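Local coordinates for Exo-1,3/1,4-beta-glucanase (Pseudoalteromonas sp., PDB 3RRX), which hydrolyses beta-1,3- and beta-1,4-linked glucans from the chain end, and is thought to have beta-glucosidase activity, at residues P45-L50 with G61-G66; A80-Y85 with A151-E156; V39-Q44 with D349-F354. The protein carries 1 engineered substitution. All coordinates share one frame; numbering follows the deposited sequence.

The chain passes 39-44 first, and this segment meets 349-354 only some 300 residues later, closing contact 3. That closure spans almost the whole N-terminal domain. Within it, 45-50 meets 61-66 after a short connection through helix 52-58, closing contact 1. Helix 79-94 then supplies 80-85, which meets 151-156 later, closing contact 2. Contacts 1 and 2 follow one another, neither crossing the other, and both fall within the span of contact 3. Contact 1 joins the loop after strand 43-44 to strand 62-65, the next strand of the (alpha/beta)8 barrel. Contact 2 sets helix 79-94 against the approach to strand 157-162. Contact 3 packs early helix 35-42 on late helix 344-361. Contact 1 touches both others.

Contact 1 of 3, residues P45-L50 with G61-G66; sequences PEIGYL and GSYLNG
Pro45 starts the contact by packing its ring carbon CD against Ser62 O, 3.2 Å away. Its carbonyl O accepts the backbone N of Leu64 at 2.9 Å and also receives a CA-H...O contact from Tyr63. Glu46 is bridged to Leu64 in parallel fashion, a single bridge. Its CG lies anti to the backbone N (chi1 -163°), and the chain then bends at chi2. This carries the carboxylate alongside the strand to Gly66. OE2 takes a weak bond from Gly66 N at 2.8 Å. OE1 takes Gly48 N at 2.7 Å, from above the carboxylate plane. The group thus links its own turn to Gly66, weakly. A side chain at Gly48 or Gly66 would run into it.

Ile47 completes the bridge, with its N 3.1 Å from Leu64 O. Its CG2 meets the edge of the Tyr63 ring at CD2, 3.6 Å away and near the ring plane. Leu50 brings CD2 to Tyr63 CB at 3.9 Å, the two side chains crossing at about a right angle.

The bridge links the chain just after strand 43-44 to strand 62-65, neighbours in the (alpha/beta)8 barrel. Strand 62-65 also pairs with strand 106-110, where Trp107 stacks on Tyr63. Tyr85 and Met89 of helix 79-94 touch Tyr63, and Phe326 of helix 326-338 touches Pro45 and Leu50.

Contact 2 of 3, residues A80-Y85 with A151-E156; sequences ATWLKY and AATGIE
The indole of Trp82 carries Thr153 on one face. Thr153 CB lies 3.7 Å above the ring plane, shifted toward the rim, and forms an off-centre CH-pi contact with the six-membered ring. CG2 comes over the same face. Ile155 CD1 approaches CZ3 obliquely at 4.1 Å. Trp107 of strand 106-110 also meets the indole, the ring planes inclined by about 35°.

The side chains of Trp82 and Thr153 run side by side and point the same way. Thr153 has OG1 between its backbone N and carbonyl carbon (chi1 56°), where Val150 O and His115 NE2 bond it, while CG2 is turned to the indole. At the root of the tryptophan, CB sits 3.5 Å from Thr153 O, and ring atom CE3 of Trp82 lies 3.7 Å from that same Thr153 O.

Leu83 reaches the turn with the end of its side chain. Its CD2 lies 3.6 Å from Gly154 CA. A CB on Gly154 would clash with this methyl, and the positive phi of 82° also favours glycine. Gly154 closes a type I turn, its N bonded to Ala151 O.

With the indole of Trp82 cut back to an alanine, Thr153 is likely to lose its CH-pi partner, Ile155 CD1 its touch on CZ3, and a gap to open beside them.

No hydrogen bond joins the two segments. Residues 80-85 meet the turn by apolar and CH-pi contact, while Gln79, at the start of the same helix, adds a hydrogen bond from NE2 to Ala152 O. The threonine hydroxyl is satisfied elsewhere, and of its side chain the carbons face the ring.

Contact 3 of 3, residues V39-Q44 with D349-F354; sequences VAQMIQ and DAVRRF
Val351 and Met42 cross at about a right angle. Val351 CG2 touches Met42 CG at 4.1 Å and Gln41 CB at the same distance. This one methyl therefore meets Gln41 CB and Met42 CG, on successive residues of 39-44. It sits anti to the carbonyl carbon of Val351, which turns it to that segment. The face of helix 344-361 used here holds Ala350, Val351 and Phe354.

Met42 extends past Val351 to Ala350. Its chain bends at the last torsion (chi3 63°), which sets the end methyl CE against Ala350 CB at 3.5 Å. The sulfur SD is 3.9 Å from the same CB. The small alanine side chain thus receives the whole tip of the methionine.

Gln41 and Phe354 also cross at about a right angle, although their amide and ring planes differ by only 29°. The ring carbon CE2 of Phe354 lies 3.7 Å from Gln41 OE1. It comes nearer to the backbone carbonyl, 3.4 Å from Gln41 O, which approaches the ring obliquely. Phe354 also meets Phe290 of strand 290-292 edge-to-face. On another side of the same helix, Arg353 NE and Asp349 OD2 form a salt bridge at 3.0 Å, one turn apart.

Helices 35-42 and 344-361, early and late in the N-terminal domain, are thus brought together round the barrel. No hydrogen bond or salt bridge joins these segments directly. The join is made of aliphatic groups and the CE2 side of the Phe354 ring lying by two oxygens of Gln41. Gln41 OE1 is bonded by Lys358 NZ, one turn beyond Phe354 on helix 344-361. That bond probably restrains the turn of the amide, and the lysine charge would probably polarise it.

Contact 1 of 3, residues P45-L50 with G61-G66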
loop_
_atom_site.group_PDB
_atom_site.type_symbol
_atom_site.label_atom_id
_atom_site.label_comp_id
_atom_site.label_asym_id
_atom_site.label_seq_id
_atom_site.Cartn_x
_atom_site.Cartn_y
_atom_site.Cartn_z
ATOM N N PRO A 45 17.684 -12.378 -1.699
ATOM C CA PRO A 45 17.303 -13.207 -0.548
ATOM C C PRO A 45 16.475 -12.391 0.445
ATOM O O PRO A 45 16.473 -11.162 0.368
ATOM C CB PRO A 45 18.654 -13.549 0.108
ATOM C CG PRO A 45 19.711 -13.137 -0.890
ATOM C CD PRO A 45 19.115 -12.026 -1.669
ATOM N N GLU A 46 15.807 -13.073 1.371
ATOM C CA GLU A 46 15.017 -12.423 2.406
ATOM C C GLU A 46 15.622 -12.756 3.784
ATOM O O GLU A 46 16.171 -13.848 3.985
ATOM C CB GLU A 46 13.565 -12.891 2.306
ATOM C CG GLU A 46 12.552 -12.017 3.035
ATOM C CD GLU A 46 12.400 -12.391 4.490
ATOM O OE1 GLU A 46 12.642 -13.570 4.828
ATOM O OE2 GLU A 46 12.034 -11.504 5.292
ATOM N N ILE A 47 15.532 -11.818 4.725
ATOM C CA ILE A 47 16.263 -11.942 5.989
ATOM C C ILE A 47 15.862 -13.137 6.858
ATOM O O ILE A 47 16.625 -13.557 7.723
ATOM C CB ILE A 47 16.205 -10.652 6.837
ATOM C CG1 ILE A 47 14.784 -10.396 7.344
ATOM C CG2 ILE A 47 16.763 -9.456 6.054
ATOM C CD1 ILE A 47 14.694 -9.197 8.265
ATOM N N GLY A 48 14.674 -13.682 6.644
ATOM C CA GLY A 48 14.278 -14.870 7.379
ATOM C C GLY A 48 15.096 -16.091 6.975
ATOM O O GLY A 48 15.090 -17.106 7.666
ATOM N N TYR A 49 15.814 -15.994 5.859
ATOM C CA TYR A 49 16.531 -17.148 5.324
ATOM C C TYR A 49 18.007 -16.877 5.064
ATOM O O TYR A 49 18.777 -17.797 4.801
ATOM C CB TYR A 49 15.873 -17.603 4.014
ATOM C CG TYR A 49 14.405 -17.909 4.160
ATOM C CD1 TYR A 49 13.981 -19.147 4.625
ATOM C CD2 TYR A 49 13.440 -16.960 3.835
ATOM C CE1 TYR A 49 12.634 -19.434 4.765
ATOM C CE2 TYR A 49 12.089 -17.239 3.968
ATOM C CZ TYR A 49 11.695 -18.479 4.436
ATOM O OH TYR A 49 10.359 -18.771 4.574
ATOM N N LEU A 50 18.395 -15.612 5.110
ATOM C CA LEU A 50 19.743 -15.216 4.741
ATOM C C LEU A 50 20.662 -15.124 5.957
ATOM O O LEU A 50 20.239 -14.669 7.016
ATOM C CB LEU A 50 19.682 -13.857 4.042
ATOM C CG LEU A 50 21.000 -13.186 3.674
ATOM C CD1 LEU A 50 21.669 -13.938 2.537
ATOM C CD2 LEU A 50 20.748 -11.733 3.295
ATOM N N GLY A 61 23.085 -8.426 -4.658
ATOM C CA GLY A 61 22.848 -7.020 -4.945
ATOM C C GLY A 61 21.874 -6.322 -4.001
ATOM O O GLY A 61 21.914 -5.105 -3.841
ATOM N N SER A 62 20.994 -7.094 -3.379
ATOM C CA SER A 62 20.017 -6.549 -2.435
ATOM C C SER A 62 19.495 -7.668 -1.575
ATOM O O SER A 62 19.726 -8.843 -1.866
ATOM C CB SER A 62 18.836 -5.892 -3.168
ATOM O OG SER A 62 18.079 -6.844 -3.915
ATOM N N TYR A 63 18.789 -7.303 -0.509
ATOM C CA TYR A 63 18.105 -8.276 0.309
ATOM C C TYR A 63 16.805 -7.659 0.857
ATOM O O TYR A 63 16.641 -6.435 0.897
ATOM C CB TYR A 63 19.040 -8.820 1.410
ATOM C CG TYR A 63 19.495 -7.798 2.433
ATOM C CD1 TYR A 63 20.494 -6.879 2.136
ATOM C CD2 TYR A 63 18.933 -7.766 3.704
ATOM C CE1 TYR A 63 20.911 -5.943 3.081
ATOM C CE2 TYR A 63 19.342 -6.841 4.648
ATOM C CZ TYR A 63 20.328 -5.932 4.336
ATOM O OH TYR A 63 20.733 -5.017 5.293
ATOM N N LEU A 64 15.872 -8.512 1.240
ATOM C CA LEU A 64 14.521 -8.062 1.541
ATOM C C LEU A 64 14.166 -8.155 3.017
ATOM O O LEU A 64 14.403 -9.179 3.659
ATOM C CB LEU A 64 13.513 -8.882 0.741
ATOM C CG LEU A 64 12.034 -8.554 0.932
ATOM C CD1 LEU A 64 11.738 -7.137 0.424
ATOM C CD2 LEU A 64 11.165 -9.581 0.207
ATOM N N ASN A 65 13.592 -7.071 3.533
ATOM C CA ASN A 65 12.877 -7.081 4.808
ATOM C C ASN A 65 11.459 -7.594 4.567
ATOM O O ASN A 65 10.560 -6.816 4.251
ATOM C CB ASN A 65 12.794 -5.665 5.388
ATOM C CG ASN A 65 12.027 -5.623 6.697
ATOM O OD1 ASN A 65 12.213 -6.485 7.553
ATOM N ND2 ASN A 65 11.151 -4.628 6.855
ATOM N N GLY A 66 11.259 -8.898 4.698
ATOM C CA GLY A 66 10.012 -9.509 4.266
ATOM C C GLY A 66 8.837 -9.105 5.136
ATOM O O GLY A 66 7.686 -9.140 4.696
#

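Contact 2 of 3, residues A80-Y85 with A151-E156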
loop_
_atom_site.group_PDB
_atom_site.type_symbol
_atom_site.label_atom_id
_atom_site.label_comp_id
_atom_site.label_asym_id
_atom_site.label_seq_id
_atom_site.Cartn_x
_atom_site.Cartn_y
_atom_site.Cartn_z
ATOM N N ALA A 80 18.978 0.895 17.027
ATOM C CA ALA A 80 20.367 0.452 17.048
ATOM C C ALA A 80 20.476 -0.974 16.518
ATOM O O ALA A 80 21.471 -1.342 15.897
ATOM C CB ALA A 80 20.949 0.553 18.460
ATOM N N THR A 81 19.443 -1.774 16.755
ATOM C CA THR A 81 19.462 -3.165 16.323
ATOM C C THR A 81 19.253 -3.272 14.802
ATOM O O THR A 81 19.967 -4.010 14.117
ATOM C CB THR A 81 18.433 -4.010 17.100
ATOM O OG1 THR A 81 18.779 -4.005 18.495
ATOM C CG2 THR A 81 18.425 -5.439 16.599
ATOM N N TRP A 82 18.289 -2.523 14.281
ATOM C CA TRP A 82 18.115 -2.428 12.830
ATOM C C TRP A 82 19.406 -1.985 12.160
ATOM O O TRP A 82 19.834 -2.574 11.160
ATOM C CB TRP A 82 17.009 -1.442 12.482
ATOM C CG TRP A 82 15.636 -1.988 12.723
ATOM C CD1 TRP A 82 14.918 -1.934 13.885
ATOM C CD2 TRP A 82 14.817 -2.678 11.776
ATOM N NE1 TRP A 82 13.693 -2.545 13.715
ATOM C CE2 TRP A 82 13.608 -3.010 12.428
ATOM C CE3 TRP A 82 14.983 -3.040 10.430
ATOM C CZ2 TRP A 82 12.572 -3.692 11.786
ATOM C CZ3 TRP A 82 13.951 -3.721 9.791
ATOM C CH2 TRP A 82 12.760 -4.034 10.470
ATOM N N LEU A 83 20.021 -0.938 12.702
ATOM C CA LEU A 83 21.228 -0.381 12.092
ATOM C C LEU A 83 22.425 -1.302 12.235
ATOM O O LEU A 83 23.300 -1.313 11.370
ATOM C CB LEU A 83 21.553 1.003 12.662
ATOM C CG LEU A 83 20.540 2.090 12.293
ATOM C CD1 LEU A 83 20.863 3.394 13.007
ATOM C CD2 LEU A 83 20.494 2.287 10.777
ATOM N N LYS A 84 22.482 -2.069 13.322
ATOM C CA LYS A 84 23.564 -3.046 13.467
ATOM C C LYS A 84 23.457 -4.124 12.390
ATOM O O LYS A 84 24.453 -4.525 11.785
ATOM C CB LYS A 84 23.555 -3.696 14.855
ATOM C CG LYS A 84 24.655 -4.749 15.034
ATOM C CD LYS A 84 24.840 -5.142 16.499
ATOM C CE LYS A 84 23.573 -5.761 17.076
ATOM N NZ LYS A 84 23.716 -6.116 18.519
ATOM N N TYR A 85 22.238 -4.606 12.171
ATOM C CA TYR A 85 21.993 -5.601 11.138
ATOM C C TYR A 85 22.354 -5.031 9.767
ATOM O O TYR A 85 23.005 -5.697 8.952
ATOM C CB TYR A 85 20.528 -6.042 11.163
ATOM C CG TYR A 85 20.249 -7.245 10.299
ATOM C CD1 TYR A 85 20.327 -8.531 10.815
ATOM C CD2 TYR A 85 19.925 -7.096 8.953
ATOM C CE1 TYR A 85 20.076 -9.634 10.020
ATOM C CE2 TYR A 85 19.674 -8.187 8.157
ATOM C CZ TYR A 85 19.746 -9.453 8.692
ATOM O OH TYR A 85 19.499 -10.538 7.885
ATOM N N ALA A 151 13.983 5.279 6.289
ATOM C CA ALA A 151 15.405 5.582 6.511
ATOM C C ALA A 151 15.831 5.335 7.965
ATOM O O ALA A 151 16.986 4.964 8.245
ATOM C CB ALA A 151 15.699 7.017 6.108
ATOM N N ALA A 152 14.892 5.532 8.885
ATOM C CA ALA A 152 15.152 5.383 10.315
ATOM C C ALA A 152 15.455 3.935 10.697
ATOM O O ALA A 152 15.921 3.664 11.806
ATOM C CB ALA A 152 13.959 5.912 11.131
ATOM N N THR A 153 15.184 2.999 9.795
ATOM C CA THR A 153 15.485 1.594 10.073
ATOM C C THR A 153 16.677 1.094 9.258
ATOM O O THR A 153 16.968 -0.103 9.249
ATOM C CB THR A 153 14.282 0.684 9.792
ATOM O OG1 THR A 153 13.864 0.871 8.433
ATOM C CG2 THR A 153 13.125 1.009 10.736
ATOM N N GLY A 154 17.360 2.007 8.572
ATOM C CA GLY A 154 18.563 1.652 7.833
ATOM C C GLY A 154 18.262 1.047 6.467
ATOM O O GLY A 154 19.098 0.356 5.883
ATOM N N ILE A 155 17.065 1.308 5.954
ATOM C CA ILE A 155 16.618 0.720 4.686
ATOM C C ILE A 155 16.623 1.763 3.564
ATOM O O ILE A 155 16.171 2.890 3.764
ATOM C CB ILE A 155 15.217 0.078 4.868
ATOM C CG1 ILE A 155 15.329 -1.143 5.781
ATOM C CG2 ILE A 155 14.582 -0.304 3.521
ATOM C CD1 ILE A 155 13.979 -1.649 6.290
ATOM N N GLU A 156 17.150 1.392 2.396
ATOM C CA GLU A 156 17.376 2.346 1.301
ATOM C C GLU A 156 16.279 2.349 0.248
ATOM O O GLU A 156 16.178 3.285 -0.555
ATOM C CB GLU A 156 18.696 2.032 0.571
ATOM C CG GLU A 156 19.940 2.117 1.437
ATOM C CD GLU A 156 20.373 0.778 1.989
ATOM O OE1 GLU A 156 19.574 -0.178 1.951
ATOM O OE2 GLU A 156 21.529 0.685 2.461
#

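Contact 3 of 3, residues V39-Q44 with D349-F354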
loop_
_atom_site.group_PDB
_atom_site.type_symbol
_atom_site.label_atom_id
_atom_site.label_comp_id
_atom_site.label_asym_id
_atom_site.label_seq_id
_atom_site.Cartn_x
_atom_site.Cartn_y
_atom_site.Cartn_z
ATOM N N VAL A 39 25.403 -12.067 -11.865
ATOM C CA VAL A 39 24.207 -12.769 -11.428
ATOM C C VAL A 39 23.897 -12.468 -9.951
ATOM O O VAL A 39 22.736 -12.312 -9.573
ATOM C CB VAL A 39 24.306 -14.286 -11.693
ATOM C CG1 VAL A 39 23.114 -15.011 -11.090
ATOM C CG2 VAL A 39 24.387 -14.559 -13.220
ATOM N N ALA A 40 24.935 -12.356 -9.124
ATOM C CA ALA A 40 24.720 -12.073 -7.704
ATOM C C ALA A 40 23.948 -10.763 -7.500
ATOM O O ALA A 40 23.111 -10.661 -6.602
ATOM C CB ALA A 40 26.050 -12.031 -6.961
ATOM N N GLN A 41 24.236 -9.765 -8.335
ATOM C CA GLN A 41 23.536 -8.488 -8.276
ATOM C C GLN A 41 22.034 -8.640 -8.519
ATOM O O GLN A 41 21.248 -7.824 -8.046
ATOM C CB GLN A 41 24.107 -7.502 -9.295
ATOM C CG GLN A 41 25.467 -6.907 -8.890
ATOM C CD GLN A 41 25.403 -6.223 -7.531
ATOM O OE1 GLN A 41 24.676 -5.245 -7.350
ATOM N NE2 GLN A 41 26.148 -6.751 -6.562
ATOM N N MET A 42 21.654 -9.671 -9.273
ATOM C CA MET A 42 20.265 -9.860 -9.715
ATOM C C MET A 42 19.404 -10.696 -8.767
ATOM O O MET A 42 18.200 -10.858 -8.987
ATOM C CB MET A 42 20.254 -10.532 -11.101
ATOM C CG MET A 42 21.025 -9.784 -12.177
ATOM S SD MET A 42 21.126 -10.713 -13.734
ATOM C CE MET A 42 19.386 -10.819 -14.193
ATOM N N ILE A 43 20.017 -11.257 -7.729
ATOM C CA ILE A 43 19.326 -12.160 -6.814
ATOM C C ILE A 43 19.042 -11.481 -5.474
ATOM O O ILE A 43 19.935 -10.852 -4.905
ATOM C CB ILE A 43 20.166 -13.434 -6.544
ATOM C CG1 ILE A 43 20.620 -14.073 -7.859
ATOM C CG2 ILE A 43 19.377 -14.431 -5.699
ATOM C CD1 ILE A 43 19.488 -14.356 -8.832
ATOM N N GLN A 44 17.813 -11.620 -4.978
ATOM C CA GLN A 44 17.403 -11.011 -3.709
ATOM C C GLN A 44 16.858 -12.016 -2.696
ATOM O O GLN A 44 15.699 -12.433 -2.799
ATOM C CB GLN A 44 16.318 -9.958 -3.948
ATOM C CG GLN A 44 15.884 -9.233 -2.674
ATOM C CD GLN A 44 14.709 -8.307 -2.920
ATOM O OE1 GLN A 44 13.553 -8.692 -2.741
ATOM N NE2 GLN A 44 14.997 -7.084 -3.340
ATOM N N ASP A 349 22.387 -5.851 -19.106
ATOM C CA ASP A 349 21.348 -4.830 -19.068
ATOM C C ASP A 349 20.656 -4.790 -17.706
ATOM O O ASP A 349 20.336 -3.716 -17.200
ATOM C CB ASP A 349 20.295 -5.056 -20.144
ATOM C CG ASP A 349 19.319 -3.896 -20.237
ATOM O OD1 ASP A 349 19.787 -2.738 -20.348
ATOM O OD2 ASP A 349 18.091 -4.132 -20.169
ATOM N N ALA A 350 20.415 -5.964 -17.131
ATOM C CA ALA A 350 19.786 -6.056 -15.811
ATOM C C ALA A 350 20.661 -5.364 -14.776
ATOM O O ALA A 350 20.192 -4.556 -13.957
ATOM C CB ALA A 350 19.566 -7.522 -15.426
ATOM N N VAL A 351 21.948 -5.686 -14.807
ATOM C CA VAL A 351 22.872 -5.109 -13.841
ATOM C C VAL A 351 23.044 -3.599 -14.048
ATOM O O VAL A 351 23.082 -2.846 -13.072
ATOM C CB VAL A 351 24.227 -5.859 -13.815
ATOM C CG1 VAL A 351 25.205 -5.171 -12.870
ATOM C CG2 VAL A 351 24.011 -7.307 -13.384
ATOM N N ARG A 352 23.127 -3.155 -15.301
ATOM C CA ARG A 352 23.172 -1.723 -15.605
ATOM C C ARG A 352 22.011 -0.973 -14.964
ATOM O O ARG A 352 22.202 0.047 -14.317
ATOM C CB ARG A 352 23.091 -1.474 -17.115
ATOM C CG ARG A 352 24.400 -1.612 -17.843
ATOM C CD ARG A 352 24.333 -1.032 -19.259
ATOM N NE ARG A 352 25.545 -1.377 -19.984
ATOM C CZ ARG A 352 25.636 -2.411 -20.809
ATOM N NH1 ARG A 352 24.571 -3.168 -21.026
ATOM N NH2 ARG A 352 26.778 -2.676 -21.430
ATOM N N ARG A 353 20.798 -1.466 -15.189
ATOM C CA ARG A 353 19.600 -0.786 -14.707
ATOM C C ARG A 353 19.556 -0.723 -13.176
ATOM O O ARG A 353 19.143 0.279 -12.592
ATOM C CB ARG A 353 18.350 -1.492 -15.249
ATOM C CG ARG A 353 18.157 -1.316 -16.765
ATOM C CD ARG A 353 17.056 -2.211 -17.316
ATOM N NE ARG A 353 16.781 -1.917 -18.723
ATOM C CZ ARG A 353 15.935 -0.977 -19.131
ATOM N NH1 ARG A 353 15.273 -0.244 -18.240
ATOM N NH2 ARG A 353 15.750 -0.764 -20.430
ATOM N N PHE A 354 19.985 -1.805 -12.536
ATOM C CA PHE A 354 19.975 -1.890 -11.074
ATOM C C PHE A 354 21.095 -1.032 -10.462
ATOM O O PHE A 354 20.869 -0.280 -9.511
ATOM C CB PHE A 354 20.113 -3.358 -10.646
ATOM C CG PHE A 354 20.074 -3.574 -9.152
ATOM C CD1 PHE A 354 19.050 -3.045 -8.383
ATOM C CD2 PHE A 354 21.049 -4.344 -8.525
ATOM C CE1 PHE A 354 19.009 -3.249 -7.011
ATOM C CE2 PHE A 354 21.014 -4.556 -7.155
ATOM C CZ PHE A 354 19.996 -4.008 -6.397
#